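Local coordinates for 432aa long hypothetical deoxyribodipyrimidine photolyase (Sulfolobus tokodaii, PDB 2E0I), which probably repairs cyclobutane pyrimidine dimers in DNA as a light-driven photolyase, using bound FAD and apparently a second FAD as light-harvesting cofactor, at residues A50-M54 with P218-T224; N56-E60 with R186-E191. All coordinates share one frame; numbering follows the deposited sequence.

Interaction 1 of 2, residues A50-M54 with P218-T224; sequences AVSFM and PHLKFGT. With FAD (flavin-adenine dinucleotide), chain F.
Phe-53, His-219 and Phe-222 form an aromatic cluster between the two FAD sites, where helix 48-66 meets the end of helix 217-221; it borders the FAD that is probably the light-harvesting cofactor. The edge of Phe-53 points at the face of the His-219 imidazole, a reach given by chi1 of -172°, which sets CG anti to the backbone N. The planes stand at 76°, the T-shaped geometry, and Phe-53 CZ lies 3.5 Å from His-219 CE1. Pro-218 CB covers one face of the Phe-53 ring in a CH-pi contact, 3.9 Å from its centroid. Phe-222 runs past Phe-53 in the opposite direction; the planes are near parallel, but the rings are slid apart and barely overlap, with Phe-53 CD1 3.8 Å from Phe-222 CD2. This ring precedes Gly-223, whose positive phi ends the helix in a Schellman motif. Met-54 CB sits over a face of Phe-222, 4.0 Å from the centroid, while its sulfur meets the ring obliquely in a Met-aromatic contact. Extended chi1 and chi2 bring Met-54 SD 3.7 Å from FAD C9A, and the bend at chi3 (85°) puts Met-54 CE 3.8 Å from FAD N5. Lys-221 NZ donates a 3.1 Å hydrogen bond to FAD O2'.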
# COMPACT_ATOMS: atom_id res chain seq x y z
N ALA A 50 -6.82 -6.71 -0.75
CA ALA A 50 -5.40 -6.91 -0.50
C ALA A 50 -5.10 -8.35 -0.13
O ALA A 50 -4.12 -8.94 -0.59
CB ALA A 50 -4.94 -5.99 0.61
N VAL A 51 -5.95 -8.92 0.72
CA VAL A 51 -5.77 -10.29 1.17
C VAL A 51 -5.84 -11.29 0.02
O VAL A 51 -5.03 -12.21 -0.07
CB VAL A 51 -6.80 -10.63 2.25
CG1 VAL A 51 -6.71 -12.08 2.64
CG2 VAL A 51 -6.54 -9.77 3.47
N SER A 52 -6.81 -11.10 -0.87
CA SER A 52 -6.96 -12.01 -2.00
C SER A 52 -5.71 -11.96 -2.87
O SER A 52 -5.21 -13.00 -3.33
CB SER A 52 -8.17 -11.62 -2.83
OG SER A 52 -9.32 -11.69 -2.04
N PHE A 53 -5.22 -10.75 -3.10
CA PHE A 53 -4.03 -10.54 -3.89
C PHE A 53 -2.85 -11.27 -3.26
O PHE A 53 -2.05 -11.90 -3.95
CB PHE A 53 -3.73 -9.06 -4.01
CG PHE A 53 -2.61 -8.74 -4.96
CD1 PHE A 53 -1.30 -8.99 -4.62
CD2 PHE A 53 -2.88 -8.18 -6.20
CE1 PHE A 53 -0.27 -8.69 -5.50
CE2 PHE A 53 -1.86 -7.86 -7.08
CZ PHE A 53 -0.55 -8.12 -6.73
N MET A 54 -2.73 -11.16 -1.94
CA MET A 54 -1.64 -11.82 -1.23
C MET A 54 -1.78 -13.35 -1.35
O MET A 54 -0.82 -14.05 -1.68
CB MET A 54 -1.68 -11.38 0.23
CG MET A 54 -0.59 -11.97 1.08
SD MET A 54 -0.86 -11.45 2.77
CE MET A 54 -2.01 -12.72 3.31
N PRO A 218 0.36 -2.82 -5.79
CA PRO A 218 0.15 -4.07 -5.05
C PRO A 218 1.31 -5.07 -5.23
O PRO A 218 1.67 -5.80 -4.30
CB PRO A 218 -1.18 -4.57 -5.60
CG PRO A 218 -1.18 -4.04 -6.99
CD PRO A 218 -0.64 -2.66 -6.87
N HIS A 219 1.91 -5.10 -6.41
CA HIS A 219 3.02 -6.02 -6.65
C HIS A 219 4.28 -5.60 -5.88
O HIS A 219 5.05 -6.45 -5.41
CB HIS A 219 3.29 -6.10 -8.15
CG HIS A 219 2.24 -6.85 -8.91
ND1 HIS A 219 2.26 -8.22 -9.02
CD2 HIS A 219 1.12 -6.43 -9.54
CE1 HIS A 219 1.19 -8.62 -9.69
NE2 HIS A 219 0.48 -7.55 -10.01
N LEU A 220 4.49 -4.29 -5.75
CA LEU A 220 5.64 -3.78 -5.01
C LEU A 220 5.41 -3.99 -3.51
O LEU A 220 6.27 -4.50 -2.80
CB LEU A 220 5.85 -2.28 -5.30
CG LEU A 220 6.23 -1.92 -6.75
CD1 LEU A 220 6.13 -0.43 -6.93
CD2 LEU A 220 7.63 -2.43 -7.08
N LYS A 221 4.23 -3.61 -3.04
CA LYS A 221 3.86 -3.76 -1.64
C LYS A 221 3.97 -5.21 -1.18
O LYS A 221 4.47 -5.48 -0.08
CB LYS A 221 2.44 -3.22 -1.43
CG LYS A 221 1.56 -4.02 -0.47
CD LYS A 221 1.97 -3.85 0.98
CE LYS A 221 1.16 -4.78 1.86
NZ LYS A 221 1.30 -4.39 3.30
N PHE A 222 3.52 -6.16 -2.00
CA PHE A 222 3.59 -7.56 -1.61
C PHE A 222 4.84 -8.28 -2.11
O PHE A 222 5.03 -9.47 -1.87
CB PHE A 222 2.33 -8.29 -2.05
CG PHE A 222 1.18 -8.09 -1.11
CD1 PHE A 222 1.21 -8.66 0.17
CD2 PHE A 222 0.10 -7.30 -1.47
CE1 PHE A 222 0.17 -8.45 1.07
CE2 PHE A 222 -0.94 -7.09 -0.58
CZ PHE A 222 -0.91 -7.66 0.70
N GLY A 223 5.69 -7.53 -2.81
CA GLY A 223 6.95 -8.07 -3.30
C GLY A 223 6.98 -9.17 -4.35
O GLY A 223 7.87 -10.03 -4.28
N THR A 224 6.05 -9.18 -5.30
CA THR A 224 6.09 -10.20 -6.33
C THR A 224 7.29 -9.87 -7.24
O THR A 224 7.79 -10.73 -7.96
CB THR A 224 4.79 -10.25 -7.14
OG1 THR A 224 4.54 -8.97 -7.73
CG2 THR A 224 3.65 -10.65 -6.23
PA FAD F . -0.58 -5.18 8.62
O1A FAD F . -0.89 -3.88 7.98
O2A FAD F . -1.34 -6.43 8.41
O5B FAD F . -1.18 -4.81 10.07
C5B FAD F . -0.89 -5.63 11.21
C4B FAD F . -1.44 -5.02 12.50
O4B FAD F . -1.30 -3.59 12.42
C3B FAD F . -2.94 -5.28 12.64
O3B FAD F . -3.31 -5.19 14.02
C2B FAD F . -3.52 -4.10 11.86
O2B FAD F . -4.86 -3.85 12.30
C1B FAD F . -2.60 -2.99 12.38
N9A FAD F . -2.63 -1.80 11.49
C8A FAD F . -2.43 -1.80 10.18
N7A FAD F . -2.47 -0.56 9.71
C5A FAD F . -2.70 0.25 10.74
C6A FAD F . -2.83 1.63 10.88
N6A FAD F . -2.76 2.42 9.82
N1A FAD F . -3.04 2.14 12.10
C2A FAD F . -3.14 1.36 13.16
N3A FAD F . -3.03 0.04 13.06
C4A FAD F . -2.81 -0.54 11.87
N1 FAD F . 2.02 -11.22 6.47
C2 FAD F . 2.22 -12.43 7.14
O2 FAD F . 3.36 -12.83 7.37
N3 FAD F . 1.12 -13.16 7.60
C4 FAD F . -0.18 -12.67 7.40
O4 FAD F . -1.15 -13.32 7.80
C4X FAD F . -0.38 -11.46 6.75
N5 FAD F . -1.67 -10.93 6.61
C5X FAD F . -1.86 -9.70 5.97
C6 FAD F . -3.14 -9.14 5.91
C7 FAD F . -3.33 -7.87 5.37
C7M FAD F . -4.74 -7.28 5.33
C8 FAD F . -2.24 -7.16 4.88
C8M FAD F . -2.41 -5.77 4.28
C9 FAD F . -0.96 -7.72 4.93
C9A FAD F . -0.77 -8.99 5.48
N10 FAD F . 0.52 -9.54 5.58
C10 FAD F . 0.72 -10.74 6.28
C1' FAD F . 1.69 -8.82 5.03
C2' FAD F . 2.23 -7.74 5.97
O2' FAD F . 2.29 -6.49 5.28
C3' FAD F . 3.61 -8.13 6.51
O3' FAD F . 3.50 -9.31 7.30
C4' FAD F . 4.20 -7.00 7.36
O4' FAD F . 5.57 -7.30 7.65
C5' FAD F . 3.42 -6.83 8.66
O5' FAD F . 3.39 -5.46 9.08
P FAD F . 2.17 -4.51 8.65
O1P FAD F . 2.30 -3.26 9.43
O2P FAD F . 2.11 -4.42 7.17
O3P FAD F . 0.91 -5.34 9.21

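Interaction 2 of 2, residues N56-E60 with R186-E191; sequences NSLLE and RGGRRE
Ser-57 and Gly-188 make the closest backbone approach of this contact, which packs helix 48-66 of the N-terminal alpha/beta photolyase domain against the loop leading into helix 189-196: CA of Ser-57 is only 4.0 Å from CA of Gly-188. The serine hydroxyl takes a hydrogen bond from the backbone: Gly-188 N lies 2.9 Å from Ser-57 OG, with an N-H...O angle of 159°. OG, placed anti to its own carbonyl carbon (chi1 -59°), is also hydrogen-bonded to Phe-53 O one turn back, so one hydroxyl links its own helix to the backbone of Gly-188. Beside it, Asn-56 CB packs against the carbonyl of Arg-186, at 3.2 Å from Arg-186 O, while the amide of Asn-56 turns to Glu-181 and Lys-178.

Gly-187 and Gly-188 both have positive phi, and their lack of side chains lets the backbones come this close. Gly-188 is the N-cap of helix 189-196, and Glu-60, extended beyond CG, brings its carboxylate to that helix start. Arg-190 N makes weak, bifurcated bonds to Glu-60 OE1 and Glu-60 OE2, each 3.4 Å. A water adds a further link, 2.6 Å from Glu-60 OE2, donating also to Gly-187 O and accepting from Glu-191 N. Glu-191 folds back on its own segment, with Arg-186 N 2.7 Å from Glu-191 OE2, met on the syn side.

Toward solvent the contact loosens: the exposed side chain of Arg-186 leads away, and Arg-190 swings out to a salt bridge with Glu-64. Arg-189 leaves the contact for Thr-224 O and Glu-229. The guanidinium groups of Arg-189 and Arg-190 both stay clear of the Glu-60 carboxylate, which thus meets the helix start through backbone N-H and water, a setting that would be expected to stabilise its negative charge.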
# COMPACT_ATOMS: atom_id res chain seq x y z
N ASN A 56 -3.40 -15.07 -3.63
CA ASN A 56 -3.10 -15.46 -5.00
C ASN A 56 -1.59 -15.45 -5.25
O ASN A 56 -1.04 -16.36 -5.87
CB ASN A 56 -3.79 -14.54 -6.00
CG ASN A 56 -5.26 -14.85 -6.15
OD1 ASN A 56 -5.67 -16.00 -6.07
ND2 ASN A 56 -6.07 -13.81 -6.40
N SER A 57 -0.91 -14.42 -4.75
CA SER A 57 0.52 -14.33 -4.92
C SER A 57 1.19 -15.47 -4.17
O SER A 57 2.21 -15.99 -4.61
CB SER A 57 1.02 -12.99 -4.41
OG SER A 57 0.40 -11.94 -5.13
N LEU A 58 0.63 -15.85 -3.02
CA LEU A 58 1.16 -16.96 -2.24
C LEU A 58 0.95 -18.28 -2.99
O LEU A 58 1.78 -19.19 -2.91
CB LEU A 58 0.50 -17.02 -0.86
CG LEU A 58 1.01 -16.01 0.17
CD1 LEU A 58 0.16 -16.04 1.43
CD2 LEU A 58 2.47 -16.34 0.50
N LEU A 59 -0.17 -18.39 -3.72
CA LEU A 59 -0.44 -19.60 -4.50
C LEU A 59 0.60 -19.71 -5.61
O LEU A 59 1.15 -20.79 -5.84
CB LEU A 59 -1.84 -19.57 -5.11
CG LEU A 59 -3.00 -19.71 -4.11
CD1 LEU A 59 -4.32 -19.52 -4.82
CD2 LEU A 59 -2.95 -21.06 -3.43
N GLU A 60 0.87 -18.59 -6.29
CA GLU A 60 1.84 -18.59 -7.38
C GLU A 60 3.24 -18.95 -6.86
O GLU A 60 3.96 -19.73 -7.49
CB GLU A 60 1.88 -17.21 -8.07
CG GLU A 60 2.04 -17.32 -9.59
CD GLU A 60 2.64 -16.07 -10.26
OE1 GLU A 60 3.85 -15.80 -10.07
OE2 GLU A 60 1.89 -15.37 -10.98
N ARG A 186 -4.80 -10.00 -10.37
CA ARG A 186 -4.84 -11.43 -10.18
C ARG A 186 -3.73 -11.86 -9.25
O ARG A 186 -3.70 -12.99 -8.80
CB ARG A 186 -4.76 -12.16 -11.53
CG ARG A 186 -5.97 -11.84 -12.41
CD ARG A 186 -5.95 -12.56 -13.75
NE ARG A 186 -6.34 -13.96 -13.66
CZ ARG A 186 -6.35 -14.83 -14.68
NH1 ARG A 186 -6.73 -16.08 -14.45
NH2 ARG A 186 -5.98 -14.46 -15.91
N GLY A 187 -2.81 -10.93 -8.96
CA GLY A 187 -1.70 -11.24 -8.07
C GLY A 187 -0.62 -12.06 -8.74
O GLY A 187 -0.78 -12.44 -9.89
N GLY A 188 0.48 -12.32 -8.02
CA GLY A 188 1.57 -13.11 -8.57
C GLY A 188 2.60 -12.33 -9.38
O GLY A 188 2.30 -11.30 -10.00
N ARG A 189 3.83 -12.85 -9.40
CA ARG A 189 4.96 -12.23 -10.10
C ARG A 189 4.79 -12.17 -11.61
O ARG A 189 5.24 -11.22 -12.24
CB ARG A 189 6.24 -12.98 -9.79
CG ARG A 189 7.45 -12.54 -10.57
CD ARG A 189 8.65 -13.29 -10.05
NE ARG A 189 9.92 -12.97 -10.71
CZ ARG A 189 10.64 -11.88 -10.48
NH1 ARG A 189 10.22 -10.97 -9.60
NH2 ARG A 189 11.79 -11.70 -11.13
N ARG A 190 4.15 -13.17 -12.19
CA ARG A 190 3.94 -13.18 -13.63
C ARG A 190 3.11 -11.98 -14.08
O ARG A 190 3.46 -11.31 -15.04
CB ARG A 190 3.24 -14.46 -14.04
CG ARG A 190 4.03 -15.29 -15.00
CD ARG A 190 4.31 -16.65 -14.43
NE ARG A 190 5.03 -17.44 -15.40
CZ ARG A 190 5.91 -18.40 -15.14
NH1 ARG A 190 6.48 -19.04 -16.15
NH2 ARG A 190 6.22 -18.73 -13.89
N GLU A 191 2.01 -11.70 -13.39
CA GLU A 191 1.17 -10.55 -13.73
C GLU A 191 1.98 -9.28 -13.48
O GLU A 191 1.88 -8.32 -14.24
CB GLU A 191 -0.09 -10.50 -12.86
CG GLU A 191 -0.92 -9.21 -13.03
CD GLU A 191 -2.04 -9.05 -12.00
OE1 GLU A 191 -1.74 -8.79 -10.81
OE2 GLU A 191 -3.22 -9.17 -12.38
O HOH W 1 0.53 -13.42 -12.14

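Overall arrangement
Both contacts use successive turns of helix 48-66, in the N-terminal photolyase domain, against later parts of the chain, and interaction 2 is nested within the loop that interaction 1 closes. Their centres are 8 Å apart. Interaction 1 is wholly buried, about 8 Å from the chain centre; no hydrogen bond crosses between its segments, and its packing is aromatic and apolar. Interaction 2 lies about 16 Å out, is partly buried, and relies on backbone N-H groups, carboxylates and water. They meet directly: His-219 NE2 is 2.7 Å from Glu-191 OE1, a probable hydrogen bond, and the ring of Phe-53 packs against Gly-187. His-219 thus takes part in the aromatic packing of interaction 1 and bonds to a residue of interaction 2.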